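Local coordinates for protein glycerol-3-phosphate dehydrogenase [NAD(+)] (PDB 6IUY) that probably interconverts dihydroxyacetone phosphate and sn-glycerol 3-phosphate with NAD as cofactor, and joins this dehydrogenase to a phosphatase-type domain, at residues V259-S264 against A346-A351; T295-E300 against S335-A340; C499-P504 against R578-E583. All coordinates share one frame; numbering follows the deposited sequence.

Contact 1 (V259-S264 against A346-A351). With NAD (nicotinamide-adenine-dinucleotide), chain C.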
loop_
_atom_site.group_PDB
_atom_site.type_symbol
_atom_site.label_atom_id
_atom_site.label_comp_id
_atom_site.label_asym_id
_atom_site.label_seq_id
_atom_site.Cartn_x
_atom_site.Cartn_y
_atom_site.Cartn_z
ATOM N N VAL A 259 9.578 -3.633 -32.932
ATOM C CA VAL A 259 9.501 -4.250 -31.611
ATOM C C VAL A 259 9.920 -5.709 -31.652
ATOM O O VAL A 259 9.468 -6.460 -32.512
ATOM C CB VAL A 259 8.079 -4.157 -31.047
ATOM C CG1 VAL A 259 8.017 -4.755 -29.641
ATOM C CG2 VAL A 259 7.604 -2.693 -31.066
ATOM N N THR A 260 10.782 -6.105 -30.724
ATOM C CA THR A 260 11.135 -7.501 -30.565
ATOM C C THR A 260 10.892 -7.978 -29.127
ATOM O O THR A 260 11.443 -7.414 -28.176
ATOM C CB THR A 260 12.600 -7.735 -30.955
ATOM O OG1 THR A 260 12.723 -7.526 -32.361
ATOM C CG2 THR A 260 13.043 -9.155 -30.610
ATOM N N MET A 261 10.077 -9.025 -28.995
ATOM C CA MET A 261 9.880 -9.738 -27.740
ATOM C C MET A 261 10.973 -10.789 -27.587
ATOM O O MET A 261 11.120 -11.660 -28.449
ATOM C CB MET A 261 8.488 -10.390 -27.713
ATOM C CG MET A 261 8.236 -11.361 -26.536
ATOM S SD MET A 261 8.167 -10.522 -24.932
ATOM C CE MET A 261 9.792 -10.893 -24.337
ATOM N N VAL A 262 11.768 -10.686 -26.522
ATOM C CA VAL A 262 12.784 -11.684 -26.225
ATOM C C VAL A 262 12.231 -12.657 -25.165
ATOM O O VAL A 262 12.335 -12.404 -23.955
ATOM C CB VAL A 262 14.087 -11.044 -25.699
ATOM C CG1 VAL A 262 15.116 -12.119 -25.347
ATOM C CG2 VAL A 262 14.651 -10.062 -26.714
ATOM N N GLY A 263 11.605 -13.736 -25.631
ATOM C CA GLY A 263 11.077 -14.772 -24.759
ATOM C C GLY A 263 9.801 -15.220 -25.406
ATOM O O GLY A 263 9.255 -14.480 -26.209
ATOM N N SER A 264 9.329 -16.423 -25.104
ATOM C CA SER A 264 8.113 -16.908 -25.748
ATOM C C SER A 264 7.293 -17.829 -24.837
ATOM O O SER A 264 6.574 -18.712 -25.312
ATOM C CB SER A 264 8.460 -17.645 -27.050
ATOM O OG SER A 264 9.354 -18.720 -26.799
ATOM N N ALA A 346 12.818 -1.266 -30.039
ATOM C CA ALA A 346 12.127 -1.495 -28.781
ATOM C C ALA A 346 12.278 -2.953 -28.374
ATOM O O ALA A 346 11.712 -3.823 -29.012
ATOM C CB ALA A 346 10.657 -1.124 -28.919
ATOM N N LEU A 347 13.054 -3.213 -27.329
ATOM C CA LEU A 347 13.252 -4.576 -26.839
ATOM C C LEU A 347 12.442 -4.871 -25.580
ATOM O O LEU A 347 12.595 -4.179 -24.580
ATOM C CB LEU A 347 14.732 -4.830 -26.518
ATOM C CG LEU A 347 15.767 -5.028 -27.621
ATOM C CD1 LEU A 347 17.137 -5.293 -26.989
ATOM C CD2 LEU A 347 15.351 -6.199 -28.495
ATOM N N ILE A 348 11.624 -5.921 -25.627
ATOM C CA ILE A 348 10.917 -6.422 -24.466
ATOM C C ILE A 348 11.619 -7.683 -23.963
ATOM O O ILE A 348 11.758 -8.667 -24.681
ATOM C CB ILE A 348 9.432 -6.708 -24.801
ATOM C CG1 ILE A 348 8.777 -5.451 -25.348
ATOM C CG2 ILE A 348 8.660 -7.158 -23.572
ATOM C CD1 ILE A 348 7.472 -5.691 -26.048
ATOM N N PHE A 349 12.102 -7.646 -22.729
ATOM C CA PHE A 349 12.713 -8.825 -22.154
ATOM C C PHE A 349 11.684 -9.546 -21.263
ATOM O O PHE A 349 11.202 -8.973 -20.286
ATOM C CB PHE A 349 13.977 -8.452 -21.380
ATOM C CG PHE A 349 15.127 -8.041 -22.269
ATOM C CD1 PHE A 349 15.953 -9.000 -22.851
ATOM C CD2 PHE A 349 15.382 -6.700 -22.534
ATOM C CE1 PHE A 349 17.014 -8.630 -23.696
ATOM C CE2 PHE A 349 16.450 -6.323 -23.369
ATOM C CZ PHE A 349 17.260 -7.298 -23.950
ATOM N N CYS A 350 11.339 -10.788 -21.627
ATOM C CA CYS A 350 10.360 -11.602 -20.898
ATOM C C CYS A 350 10.698 -13.092 -20.965
ATOM O O CYS A 350 10.036 -13.858 -21.645
ATOM C CB CYS A 350 8.952 -11.371 -21.436
ATOM S SG CYS A 350 7.643 -12.002 -20.334
ATOM N N ALA A 351 11.745 -13.504 -20.260
ATOM C CA ALA A 351 12.135 -14.907 -20.242
ATOM C C ALA A 351 12.348 -15.297 -18.797
ATOM O O ALA A 351 12.699 -14.432 -18.011
ATOM C CB ALA A 351 13.415 -15.126 -21.064
HETATM P PA NAD C . 7.377 -19.766 -18.827
HETATM O O1A NAD C . 6.153 -20.072 -19.587
HETATM O O2A NAD C . 7.237 -19.929 -17.319
HETATM O O5B NAD C . 8.598 -20.741 -19.286
HETATM C C5B NAD C . 8.592 -21.341 -20.590
HETATM C C4B NAD C . 9.771 -20.785 -21.428
HETATM O O4B NAD C . 10.904 -21.192 -20.922
HETATM C C3B NAD C . 9.731 -21.398 -22.831
HETATM O O3B NAD C . 9.274 -20.535 -23.766
HETATM C C2B NAD C . 11.197 -21.771 -23.125
HETATM O O2B NAD C . 11.540 -21.296 -24.501
HETATM C C1B NAD C . 11.863 -21.162 -22.205
HETATM N N9A NAD C . 13.058 -21.852 -21.958
HETATM C C8A NAD C . 13.230 -23.126 -21.537
HETATM N N7A NAD C . 14.560 -23.344 -21.445
HETATM C C5A NAD C . 15.216 -22.216 -21.828
HETATM C C6A NAD C . 16.558 -21.901 -21.941
HETATM N N6A NAD C . 17.658 -22.759 -21.663
HETATM N N1A NAD C . 16.929 -20.676 -22.336
HETATM C C2A NAD C . 15.974 -19.751 -22.639
HETATM N N3A NAD C . 14.660 -20.058 -22.543
HETATM C C4A NAD C . 14.287 -21.292 -22.136
HETATM O O3 NAD C . 7.792 -18.252 -19.164
HETATM P PN NAD C . 6.912 -16.930 -18.938
HETATM O O1N NAD C . 5.498 -17.281 -18.512
HETATM O O2N NAD C . 6.864 -16.095 -20.197
HETATM O O5D NAD C . 7.569 -16.144 -17.737
HETATM C C5D NAD C . 8.827 -15.510 -17.874
HETATM C C4D NAD C . 8.872 -14.364 -16.853
HETATM O O4D NAD C . 7.699 -13.761 -16.787
HETATM C C3D NAD C . 9.126 -14.947 -15.478
HETATM O O3D NAD C . 10.090 -14.231 -14.875
HETATM C C2D NAD C . 7.778 -14.796 -14.720
HETATM O O2D NAD C . 8.090 -14.723 -13.268
HETATM C C1D NAD C . 7.265 -13.709 -15.224
HETATM N N1N NAD C . 5.820 -13.614 -15.165
HETATM C C2N NAD C . 4.996 -14.678 -15.461
HETATM C C3N NAD C . 3.611 -14.535 -15.394
HETATM C C7N NAD C . 2.723 -15.759 -15.707
HETATM O O7N NAD C . 1.549 -15.763 -15.393
HETATM N N7N NAD C . 3.315 -16.882 -16.391
HETATM C C4N NAD C . 3.039 -13.333 -15.037
HETATM C C5N NAD C . 3.859 -12.251 -14.767
HETATM C C6N NAD C . 5.243 -12.405 -14.845
#

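Contact 2 (T295-E300 against S335-A340). With NAD (nicotinamide-adenine-dinucleotide), chain C.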
loop_
_atom_site.group_PDB
_atom_site.type_symbol
_atom_site.label_atom_id
_atom_site.label_comp_id
_atom_site.label_asym_id
_atom_site.label_seq_id
_atom_site.Cartn_x
_atom_site.Cartn_y
_atom_site.Cartn_z
ATOM N N THR A 295 8.540 -9.067 -33.695
ATOM C CA THR A 295 9.339 -10.262 -33.797
ATOM C C THR A 295 9.389 -10.909 -32.422
ATOM O O THR A 295 9.506 -10.209 -31.417
ATOM C CB THR A 295 10.746 -9.922 -34.329
ATOM O OG1 THR A 295 10.615 -9.397 -35.650
ATOM C CG2 THR A 295 11.617 -11.121 -34.392
ATOM N N MET A 296 9.267 -12.229 -32.360
ATOM C CA MET A 296 9.396 -12.910 -31.083
ATOM C C MET A 296 10.475 -13.968 -31.164
ATOM O O MET A 296 10.345 -14.917 -31.928
ATOM C CB MET A 296 8.054 -13.533 -30.665
ATOM C CG MET A 296 8.155 -14.570 -29.554
ATOM S SD MET A 296 6.544 -14.965 -28.817
ATOM C CE MET A 296 5.757 -15.964 -30.099
ATOM N N TRP A 297 11.537 -13.813 -30.376
ATOM C CA TRP A 297 12.514 -14.890 -30.219
ATOM C C TRP A 297 11.945 -16.042 -29.419
ATOM O O TRP A 297 11.470 -15.870 -28.270
ATOM C CB TRP A 297 13.775 -14.391 -29.543
ATOM C CG TRP A 297 14.793 -15.490 -29.274
ATOM C CD1 TRP A 297 15.491 -16.208 -30.203
ATOM C CD2 TRP A 297 15.236 -15.963 -27.992
ATOM N NE1 TRP A 297 16.339 -17.096 -29.584
ATOM C CE2 TRP A 297 16.195 -16.972 -28.226
ATOM C CE3 TRP A 297 14.910 -15.631 -26.668
ATOM C CZ2 TRP A 297 16.844 -17.645 -27.186
ATOM C CZ3 TRP A 297 15.549 -16.302 -25.637
ATOM C CH2 TRP A 297 16.504 -17.300 -25.902
ATOM N N VAL A 298 11.993 -17.220 -30.040
ATOM C CA VAL A 298 11.537 -18.464 -29.442
ATOM C C VAL A 298 12.711 -19.402 -29.255
ATOM O O VAL A 298 13.224 -19.944 -30.228
ATOM C CB VAL A 298 10.489 -19.169 -30.313
ATOM C CG1 VAL A 298 9.930 -20.404 -29.594
ATOM C CG2 VAL A 298 9.363 -18.217 -30.695
ATOM N N HIS A 299 13.145 -19.593 -28.013
ATOM C CA HIS A 299 14.209 -20.544 -27.720
ATOM C C HIS A 299 13.881 -21.910 -28.308
ATOM O O HIS A 299 12.761 -22.398 -28.148
ATOM C CB HIS A 299 14.412 -20.675 -26.220
ATOM C CG HIS A 299 15.425 -21.704 -25.837
ATOM N ND1 HIS A 299 15.079 -22.932 -25.297
ATOM C CD2 HIS A 299 16.775 -21.695 -25.898
ATOM C CE1 HIS A 299 16.172 -23.628 -25.052
ATOM N NE2 HIS A 299 17.217 -22.897 -25.405
ATOM N N GLU A 300 14.839 -22.518 -29.006
ATOM C CA GLU A 300 14.598 -23.827 -29.611
ATOM C C GLU A 300 14.805 -24.909 -28.582
ATOM O O GLU A 300 15.834 -24.955 -27.927
ATOM C CB GLU A 300 15.519 -24.065 -30.802
ATOM C CG GLU A 300 15.247 -25.364 -31.522
ATOM C CD GLU A 300 16.136 -25.559 -32.756
ATOM O OE1 GLU A 300 17.116 -26.319 -32.663
ATOM O OE2 GLU A 300 15.856 -24.957 -33.814
ATOM N N SER A 335 13.973 -18.394 -34.101
ATOM C CA SER A 335 14.765 -19.053 -33.073
ATOM C C SER A 335 16.147 -18.472 -32.948
ATOM O O SER A 335 16.906 -18.891 -32.078
ATOM C CB SER A 335 14.903 -20.536 -33.372
ATOM O OG SER A 335 15.752 -20.702 -34.496
ATOM N N ASP A 336 16.504 -17.534 -33.820
ATOM C CA ASP A 336 17.841 -16.946 -33.722
ATOM C C ASP A 336 17.791 -15.642 -32.950
ATOM O O ASP A 336 17.121 -14.704 -33.359
ATOM C CB ASP A 336 18.455 -16.703 -35.104
ATOM C CG ASP A 336 19.933 -16.437 -35.023
ATOM O OD1 ASP A 336 20.713 -17.400 -35.149
ATOM O OD2 ASP A 336 20.323 -15.279 -34.797
ATOM N N LEU A 337 18.512 -15.600 -31.837
ATOM C CA LEU A 337 18.398 -14.510 -30.888
ATOM C C LEU A 337 18.973 -13.218 -31.454
ATOM O O LEU A 337 18.379 -12.156 -31.305
ATOM C CB LEU A 337 19.098 -14.882 -29.581
ATOM C CG LEU A 337 19.178 -13.747 -28.560
ATOM C CD1 LEU A 337 17.790 -13.274 -28.120
ATOM C CD2 LEU A 337 20.005 -14.150 -27.378
ATOM N N ILE A 338 20.125 -13.319 -32.109
ATOM C CA ILE A 338 20.765 -12.152 -32.717
ATOM C C ILE A 338 19.883 -11.579 -33.823
ATOM O O ILE A 338 19.647 -10.377 -33.899
ATOM C CB ILE A 338 22.156 -12.495 -33.297
ATOM C CG1 ILE A 338 23.034 -13.113 -32.211
ATOM C CG2 ILE A 338 22.818 -11.238 -33.897
ATOM C CD1 ILE A 338 23.041 -12.287 -30.932
ATOM N N GLU A 339 19.368 -12.449 -34.672
ATOM C CA GLU A 339 18.565 -11.976 -35.776
ATOM C C GLU A 339 17.266 -11.339 -35.279
ATOM O O GLU A 339 16.793 -10.358 -35.863
ATOM C CB GLU A 339 18.276 -13.118 -36.751
ATOM C CG GLU A 339 17.335 -12.739 -37.883
ATOM C CD GLU A 339 16.077 -13.600 -37.909
ATOM O OE1 GLU A 339 16.211 -14.844 -37.909
ATOM O OE2 GLU A 339 14.957 -13.027 -37.916
ATOM N N ALA A 340 16.687 -11.890 -34.209
ATOM C CA ALA A 340 15.452 -11.343 -33.644
ATOM C C ALA A 340 15.654 -9.914 -33.161
ATOM O O ALA A 340 14.764 -9.063 -33.264
ATOM C CB ALA A 340 14.951 -12.232 -32.472
HETATM P PA NAD C . 7.377 -19.766 -18.827
HETATM O O1A NAD C . 6.153 -20.072 -19.587
HETATM O O2A NAD C . 7.237 -19.929 -17.319
HETATM O O5B NAD C . 8.598 -20.741 -19.286
HETATM C C5B NAD C . 8.592 -21.341 -20.590
HETATM C C4B NAD C . 9.771 -20.785 -21.428
HETATM O O4B NAD C . 10.904 -21.192 -20.922
HETATM C C3B NAD C . 9.731 -21.398 -22.831
HETATM O O3B NAD C . 9.274 -20.535 -23.766
HETATM C C2B NAD C . 11.197 -21.771 -23.125
HETATM O O2B NAD C . 11.540 -21.296 -24.501
HETATM C C1B NAD C . 11.863 -21.162 -22.205
HETATM N N9A NAD C . 13.058 -21.852 -21.958
HETATM C C8A NAD C . 13.230 -23.126 -21.537
HETATM N N7A NAD C . 14.560 -23.344 -21.445
HETATM C C5A NAD C . 15.216 -22.216 -21.828
HETATM C C6A NAD C . 16.558 -21.901 -21.941
HETATM N N6A NAD C . 17.658 -22.759 -21.663
HETATM N N1A NAD C . 16.929 -20.676 -22.336
HETATM C C2A NAD C . 15.974 -19.751 -22.639
HETATM N N3A NAD C . 14.660 -20.058 -22.543
HETATM C C4A NAD C . 14.287 -21.292 -22.136
HETATM O O3 NAD C . 7.792 -18.252 -19.164
HETATM P PN NAD C . 6.912 -16.930 -18.938
HETATM O O1N NAD C . 5.498 -17.281 -18.512
HETATM O O2N NAD C . 6.864 -16.095 -20.197
HETATM O O5D NAD C . 7.569 -16.144 -17.737
HETATM C C5D NAD C . 8.827 -15.510 -17.874
HETATM C C4D NAD C . 8.872 -14.364 -16.853
HETATM O O4D NAD C . 7.699 -13.761 -16.787
HETATM C C3D NAD C . 9.126 -14.947 -15.478
HETATM O O3D NAD C . 10.090 -14.231 -14.875
HETATM C C2D NAD C . 7.778 -14.796 -14.720
HETATM O O2D NAD C . 8.090 -14.723 -13.268
HETATM C C1D NAD C . 7.265 -13.709 -15.224
HETATM N N1N NAD C . 5.820 -13.614 -15.165
HETATM C C2N NAD C . 4.996 -14.678 -15.461
HETATM C C3N NAD C . 3.611 -14.535 -15.394
HETATM C C7N NAD C . 2.723 -15.759 -15.707
HETATM O O7N NAD C . 1.549 -15.763 -15.393
HETATM N N7N NAD C . 3.315 -16.882 -16.391
HETATM C C4N NAD C . 3.039 -13.333 -15.037
HETATM C C5N NAD C . 3.859 -12.251 -14.767
HETATM C C6N NAD C . 5.243 -12.405 -14.845
HETATM O O HOH W 1 17.251 -20.809 -30.119
#

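Contact 3 (C499-P504 against R578-E583)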
loop_
_atom_site.group_PDB
_atom_site.type_symbol
_atom_site.label_atom_id
_atom_site.label_comp_id
_atom_site.label_asym_id
_atom_site.label_seq_id
_atom_site.Cartn_x
_atom_site.Cartn_y
_atom_site.Cartn_z
ATOM N N CYS A 499 13.214 -3.696 0.494
ATOM C CA CYS A 499 13.297 -2.560 -0.425
ATOM C C CYS A 499 14.008 -1.384 0.209
ATOM O O CYS A 499 14.763 -0.665 -0.453
ATOM C CB CYS A 499 11.913 -2.115 -0.873
ATOM S SG CYS A 499 11.304 -3.023 -2.280
ATOM N N LYS A 500 13.763 -1.185 1.496
ATOM C CA LYS A 500 14.391 -0.086 2.196
ATOM C C LYS A 500 15.853 -0.416 2.522
ATOM O O LYS A 500 16.708 0.463 2.464
ATOM C CB LYS A 500 13.579 0.266 3.448
ATOM C CG LYS A 500 12.154 0.748 3.094
ATOM C CD LYS A 500 11.386 1.240 4.320
ATOM C CE LYS A 500 9.944 1.598 3.980
ATOM N NZ LYS A 500 9.122 1.589 5.221
ATOM N N PHE A 501 16.160 -1.677 2.807
ATOM C CA PHE A 501 17.553 -2.061 3.055
ATOM C C PHE A 501 18.450 -1.900 1.841
ATOM O O PHE A 501 19.662 -1.782 1.984
ATOM C CB PHE A 501 17.665 -3.514 3.522
ATOM C CG PHE A 501 17.485 -3.694 4.993
ATOM C CD1 PHE A 501 16.705 -2.814 5.724
ATOM C CD2 PHE A 501 18.105 -4.738 5.647
ATOM C CE1 PHE A 501 16.540 -2.983 7.077
ATOM C CE2 PHE A 501 17.935 -4.915 7.009
ATOM C CZ PHE A 501 17.153 -4.039 7.716
ATOM N N ILE A 502 17.869 -1.916 0.644
ATOM C CA ILE A 502 18.691 -2.011 -0.562
ATOM C C ILE A 502 18.552 -0.806 -1.469
ATOM O O ILE A 502 19.540 -0.352 -2.044
ATOM C CB ILE A 502 18.364 -3.295 -1.333
ATOM C CG1 ILE A 502 19.336 -4.389 -0.888
ATOM C CG2 ILE A 502 18.429 -3.064 -2.820
ATOM C CD1 ILE A 502 18.938 -5.733 -1.320
ATOM N N SER A 503 17.341 -0.268 -1.575
ATOM C CA SER A 503 17.137 0.977 -2.308
ATOM C C SER A 503 16.177 1.893 -1.548
ATOM O O SER A 503 14.960 1.825 -1.741
ATOM C CB SER A 503 16.614 0.694 -3.722
ATOM O OG SER A 503 15.585 -0.281 -3.709
ATOM N N PRO A 504 16.729 2.754 -0.673
ATOM C CA PRO A 504 15.912 3.569 0.238
ATOM C C PRO A 504 15.087 4.620 -0.491
ATOM O O PRO A 504 14.144 5.165 0.094
ATOM C CB PRO A 504 16.953 4.223 1.162
ATOM C CG PRO A 504 18.175 3.346 1.055
ATOM C CD PRO A 504 18.169 2.886 -0.385
ATOM N N ARG A 578 25.032 -10.723 4.203
ATOM C CA ARG A 578 24.954 -9.472 4.949
ATOM C C ARG A 578 24.578 -9.691 6.401
ATOM O O ARG A 578 24.382 -8.724 7.135
ATOM C CB ARG A 578 23.925 -8.521 4.331
ATOM C CG ARG A 578 24.050 -8.289 2.848
ATOM C CD ARG A 578 24.865 -7.056 2.525
ATOM N NE ARG A 578 24.882 -6.841 1.077
ATOM C CZ ARG A 578 24.093 -5.982 0.437
ATOM N NH1 ARG A 578 23.232 -5.233 1.114
ATOM N NH2 ARG A 578 24.163 -5.866 -0.882
ATOM N N GLY A 579 24.437 -10.947 6.812
ATOM C CA GLY A 579 23.981 -11.254 8.163
ATOM C C GLY A 579 22.575 -10.754 8.481
ATOM O O GLY A 579 22.316 -10.287 9.582
ATOM N N TRP A 580 21.657 -10.850 7.526
ATOM C CA TRP A 580 20.297 -10.377 7.754
ATOM C C TRP A 580 19.293 -11.511 7.948
ATOM O O TRP A 580 18.091 -11.279 7.859
ATOM C CB TRP A 580 19.811 -9.507 6.597
ATOM C CG TRP A 580 20.548 -8.225 6.373
ATOM C CD1 TRP A 580 21.386 -7.583 7.246
ATOM C CD2 TRP A 580 20.505 -7.416 5.187
ATOM N NE1 TRP A 580 21.867 -6.424 6.671
ATOM C CE2 TRP A 580 21.342 -6.297 5.411
ATOM C CE3 TRP A 580 19.841 -7.529 3.960
ATOM C CZ2 TRP A 580 21.532 -5.299 4.451
ATOM C CZ3 TRP A 580 20.034 -6.533 2.997
ATOM C CH2 TRP A 580 20.871 -5.435 3.251
ATOM N N GLU A 581 19.756 -12.727 8.214
ATOM C CA GLU A 581 18.816 -13.842 8.366
ATOM C C GLU A 581 17.681 -13.555 9.351
ATOM O O GLU A 581 16.539 -13.945 9.094
ATOM C CB GLU A 581 19.539 -15.110 8.800
ATOM C CG GLU A 581 20.226 -15.842 7.671
ATOM C CD GLU A 581 21.678 -16.131 7.988
ATOM O OE1 GLU A 581 22.278 -15.326 8.745
ATOM O OE2 GLU A 581 22.213 -17.151 7.489
ATOM N N LEU A 582 17.969 -12.872 10.460
ATOM C CA LEU A 582 16.913 -12.601 11.440
ATOM C C LEU A 582 16.162 -11.297 11.164
ATOM O O LEU A 582 15.091 -11.067 11.721
ATOM C CB LEU A 582 17.476 -12.574 12.861
ATOM C CG LEU A 582 18.335 -13.785 13.220
ATOM C CD1 LEU A 582 18.462 -13.927 14.739
ATOM C CD2 LEU A 582 17.754 -15.036 12.599
ATOM N N GLU A 583 16.700 -10.448 10.299
ATOM C CA GLU A 583 15.966 -9.250 9.925
ATOM C C GLU A 583 14.738 -9.603 9.106
ATOM O O GLU A 583 13.803 -8.822 9.013
ATOM C CB GLU A 583 16.848 -8.285 9.138
ATOM C CG GLU A 583 18.030 -7.745 9.931
ATOM C CD GLU A 583 17.595 -6.971 11.150
ATOM O OE1 GLU A 583 16.741 -6.066 11.009
ATOM O OE2 GLU A 583 18.099 -7.279 12.252
#

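Contact 1 (V259-S264 against A346-A351)
M261, V259 and I348 form the apolar centre of this pair of parallel strands, the first and fourth of the Rossmann-type nucleotide-binding fold. I348 divides its branches between two neighbours. CG1 leans to the backbone-N side (chi1 -56°) and carries CD1 to 3.8 Å from V259 CG1, while CG2 meets M261 SD at 3.7 Å, the two side chains crossing at about a right angle. On the other face of the sheet V262 and F349 lie side by side, pointing the same way, with V262 CB 4.0 Å from F349 CD1; helix 356-366 packs on both. Between the strands run backbone bonds. I348 sits between T260 and V262, giving its N-H to T260 O (3.0 Å) and taking V262 N on its own O at 2.7 Å; T260 N to A346 O and C350 N to V262 O complete the set. Beyond V262 the strands run out at the NAD site, where C350 and S264 line the pocket. G263 probably opens a GxGxxA glycine-rich turn, and its phi of 143° suits a residue without a side chain: a beta carbon here would collide with C350 O, which instead receives a CA-H...O contact from G263 CA at 3.4 Å.

Contact 2 (T295-E300 against S335-A340)
W297 and L337 make the tight half of this contact, between the end of strand 293-297 and the first turn of helix 337-342. L337 lies over one face of the indole: CB makes a CH-pi contact with the five-membered ring, 3.8 Å from its centroid, while CD1 sits nearer the rim, 3.7 Å from W297 CD2. With CG anti to the backbone N (chi1 176°), the indole extends along the start of the helix, and A340 CB packs behind it at 3.8 Å from W297 CB. Two residues back along the strand, T295 CG2 meets A340. On the opposite face of the indole the backbone N of H299 lies over the ring centre, so the ring is held flat between helix and chain. Trimming W297 to an alanine is likely to open a gap between strand and helix, leaving L337 CB and CD1 without their ring and S335 O without its weak N-H donor.

The other half is looser and wetter. W297 NE1 gives S335 O a weak, bent bond near the ring plane (3.1 Å, 134°), and the same oxygen takes a bond from a water at 2.8 Å, which accepts from E300 N. E300 is exposed, its OE2 in a long, weak ion pair with R306, which is also hydrogen-bonded to S335 OG. D336 closes the helix start as N-cap, OD2 accepting from E339 N at 3.0 Å. NAD lies with its adenine over the H299 ring, C6A 3.5 Å above the centre of the imidazole. This is the adenosine end of a Rossmann-type site: the loop just past the second strand brings H299 to the adenine, while the helix of the crossover from edge strand 331-334 to strand 346-349 packs on the sheet beside it.

Contact 3 (C499-P504 against R578-E583)
The backbones stay well apart, F501 CA and W580 CA lying 9.9 Å from each other, because the end of helix 481-502 and the turn after helix 564-577 meet through long side chains alone and no hydrogen bond passes between them. F501 and W580 carry the contact as a T-shaped pair: the edge of the phenyl points at the face of the indole, with planes at 74° and the centroid of the phenyl 4.7 Å from that of the six-membered ring of W580. F501 CD2 is the atom that comes down on it, 3.6 Å from both W580 CD2 and W580 CE2. The indole is clasped from its other face too, where R578 CB, two residues earlier in the same chain, sits over the ring centre. W580 CG stands beside its backbone N (chi1 -64°), which turns the ring out toward the end of helix 481-502.

The turn that presents W580 is a Schellman motif: G579 ends helix 564-577 with a positive phi and two bonds back into the last turn. Both segments belong to the helical C-terminal part of the dehydrogenase, away from the NAD and substrate sites, and the contact ties the tail of one helix to the link between two others. I502 adds a lighter touch, its CG1 at the indole edge 4.5 Å from W580 CZ3. E583 closes the far end of the phenyl. Its chain bends at chi2 (-61°), bringing the carboxylate close to the ring plane, OE1 3.9 Å from F501 CZ; that oxygen has its charge partner in K497, one helical turn before F501. F584 meets the F501 ring edge-to-face, and the guanidinium of R578 gives a weak hydrogen bond from NE to E387 O.

In the fold
Contacts 1 and 2 belong to the same NAD-binding domain and share one sheet: strands 257-262 and 293-297 are neighbours, M261 N bonds to T295 O, and T260 OG1 reaches A340 O at the helix of contact 2. Contact 1 is fully buried and held by regular strand bonds with apolar side chains on both faces; contact 2, further from the centre of the chain, joins strand to helix through an indole and ends in water. Both touch NAD. Contact 3 is different in kind: a surface meeting of helix end and turn in the C-terminal helical part, its centre about 31 Å from that of contact 1, built mainly on an aromatic pair without any cross-segment hydrogen bond.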